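Local coordinates for RimK-related lysine biosynthesis protein (Thermococcus kodakarensis, PDB 5K2M) that binds ADP and magnesium ions as an ATP-grasp enzyme of the LysX subfamily of RimK ligases, and probably acts in amino-acid biosynthesis, at residues M246-A251 / A257-K262. Sequence-based numbering, arbitrary orientation.
Sequences MEFKNA and ADMAGK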
loop_
_atom_site.group_PDB
_atom_site.type_symbol
_atom_site.label_atom_id
_atom_site.label_comp_id
_atom_site.label_asym_id
_atom_site.label_seq_id
_atom_site.Cartn_x
_atom_site.Cartn_y
_atom_site.Cartn_z
ATOM N N MET A 246 36.773 -4.056 -32.698
ATOM C CA MET A 246 37.910 -4.419 -33.548
ATOM C C MET A 246 39.221 -4.721 -32.808
ATOM O O MET A 246 39.663 -3.959 -31.945
ATOM C CB MET A 246 38.151 -3.305 -34.569
ATOM C CG MET A 246 38.433 -1.935 -33.963
ATOM S SD MET A 246 38.832 -0.657 -35.175
ATOM C CE MET A 246 37.379 -0.721 -36.203
ATOM N N GLU A 247 39.842 -5.841 -33.145
ATOM C CA GLU A 247 41.260 -6.017 -32.862
ATOM C C GLU A 247 42.013 -5.616 -34.123
ATOM O O GLU A 247 41.477 -5.706 -35.238
ATOM C CB GLU A 247 41.581 -7.453 -32.420
ATOM C CG GLU A 247 41.273 -7.740 -30.947
ATOM C CD GLU A 247 41.516 -9.193 -30.570
ATOM O OE1 GLU A 247 40.896 -10.065 -31.192
ATOM O OE2 GLU A 247 42.317 -9.475 -29.653
ATOM N N PHE A 248 43.242 -5.139 -33.951
ATOM C CA PHE A 248 44.001 -4.579 -35.068
ATOM C C PHE A 248 45.523 -4.575 -34.923
ATOM O O PHE A 248 46.213 -4.027 -35.788
ATOM C CB PHE A 248 43.507 -3.146 -35.355
ATOM C CG PHE A 248 43.572 -2.222 -34.170
ATOM C CD1 PHE A 248 44.768 -1.612 -33.804
ATOM C CD2 PHE A 248 42.429 -1.939 -33.429
ATOM C CE1 PHE A 248 44.826 -0.761 -32.711
ATOM C CE2 PHE A 248 42.475 -1.085 -32.345
ATOM C CZ PHE A 248 43.673 -0.494 -31.980
ATOM N N LYS A 249 46.061 -5.197 -33.874
ATOM C CA LYS A 249 47.491 -5.097 -33.625
ATOM C C LYS A 249 48.313 -5.680 -34.773
ATOM O O LYS A 249 49.367 -5.136 -35.106
ATOM C CB LYS A 249 47.894 -5.723 -32.284
ATOM C CG LYS A 249 47.840 -7.241 -32.214
ATOM C CD LYS A 249 48.230 -7.723 -30.825
ATOM C CE LYS A 249 48.277 -9.240 -30.746
ATOM N NZ LYS A 249 46.933 -9.866 -30.929
ATOM N N ASN A 250 47.843 -6.772 -35.375
ATOM C CA ASN A 250 48.549 -7.352 -36.520
ATOM C C ASN A 250 48.322 -6.510 -37.772
ATOM O O ASN A 250 49.245 -6.324 -38.570
ATOM C CB ASN A 250 48.139 -8.810 -36.770
ATOM C CG ASN A 250 48.446 -9.715 -35.585
ATOM O OD1 ASN A 250 49.608 -9.875 -35.178
ATOM N ND2 ASN A 250 47.410 -10.313 -35.026
ATOM N N ALA A 251 47.104 -5.984 -37.920
ATOM C CA ALA A 251 46.752 -5.167 -39.091
ATOM C C ALA A 251 47.511 -3.838 -39.116
ATOM O O ALA A 251 47.996 -3.416 -40.165
ATOM C CB ALA A 251 45.257 -4.921 -39.146
ATOM N N ALA A 257 48.940 1.483 -40.620
ATOM C CA ALA A 257 47.775 2.322 -40.368
ATOM C C ALA A 257 47.618 2.483 -38.870
ATOM O O ALA A 257 47.907 1.559 -38.104
ATOM C CB ALA A 257 46.523 1.717 -40.972
ATOM N N ASP A 258 47.185 3.669 -38.458
ATOM C CA ASP A 258 47.044 3.987 -37.048
ATOM C C ASP A 258 45.573 3.845 -36.677
ATOM O O ASP A 258 44.847 4.830 -36.581
ATOM C CB ASP A 258 47.572 5.399 -36.757
ATOM C CG ASP A 258 47.548 5.734 -35.273
ATOM O OD1 ASP A 258 47.503 4.797 -34.449
ATOM O OD2 ASP A 258 47.566 6.924 -34.916
ATOM N N MET A 259 45.149 2.603 -36.464
ATOM C CA MET A 259 43.741 2.306 -36.232
ATOM C C MET A 259 43.347 2.914 -34.894
ATOM O O MET A 259 42.254 3.454 -34.742
ATOM C CB MET A 259 43.466 0.800 -36.185
ATOM C CG MET A 259 44.277 -0.061 -37.144
ATOM S SD MET A 259 43.625 -0.111 -38.807
ATOM C CE MET A 259 44.712 -1.350 -39.504
ATOM N N ALA A 260 44.240 2.789 -33.921
ATOM C CA ALA A 260 44.015 3.334 -32.594
ATOM C C ALA A 260 43.748 4.850 -32.652
ATOM O O ALA A 260 42.735 5.342 -32.136
ATOM C CB ALA A 260 45.210 3.026 -31.705
ATOM N N GLY A 261 44.653 5.573 -33.300
ATOM C CA GLY A 261 44.525 7.022 -33.502
ATOM C C GLY A 261 43.242 7.452 -34.192
ATOM O O GLY A 261 42.575 8.393 -33.751
ATOM N N LYS A 262 42.897 6.759 -35.273
ATOM C CA LYS A 262 41.657 7.025 -35.994
ATOM C C LYS A 262 40.432 6.747 -35.119
ATOM O O LYS A 262 39.441 7.474 -35.180
ATOM C CB LYS A 262 41.595 6.182 -37.268
ATOM C CG LYS A 262 42.651 6.525 -38.309
ATOM C CD LYS A 262 42.255 7.779 -39.053
ATOM C CE LYS A 262 43.333 8.242 -40.006
ATOM N NZ LYS A 262 42.938 9.547 -40.607
#
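Phe248 and Met259 meet with one ring face against the CB of the methionine, where two consecutive helices of the ATP-grasp fold, 249-255 and 259-272, begin close together. The evidence for a CH-pi contact is direct: Met259 CB stands 3.8 Å from the centroid of the Phe248 ring and 20° off its normal, over one face and displaced toward the rim. The two side chains run past each other in opposite directions, which brings Met259 CG to 3.6 Å from Phe248 CB while the far end of the ring reaches the next residue of the second helix. There Phe248 CZ lies 3.9 Å from Ala260 CB, and the backbone N of Ala260 approaches the ring obliquely. With chi1 at 56°, Phe248 CG sits between its own backbone N and carbonyl carbon, and this torsion directs the ring toward the start of helix 259-272, where Met259 and Ala260 pack against it. Replacing Phe248 by an alanine would probably leave Met259 CB without its aromatic face and open a gap beside the methyl of Ala260. Met259 bends at chi2 (-82°), turning its thioether end away from the ring and toward the first turn of helix 249-255, where Met259 CE touches Ala251 CB at 3.6 Å. All four touching residues are buried; Tyr175 of strand 170-177 packs against Phe248, Ala251 and Met259, and helix 12-24 meets Ala260 through Ala16 and Ile17. The contact thus joins the two helices beside the five-stranded antiparallel sheet, with Ala251 about 13 Å from the bound ADP, measured from its side chain. Asp258 caps the second helix: Gly261 N donates to Asp258 OD1 at 3.2 Å, arriving from above the carboxylate plane, and the same OD1 forms a salt bridge with Arg20 NH2.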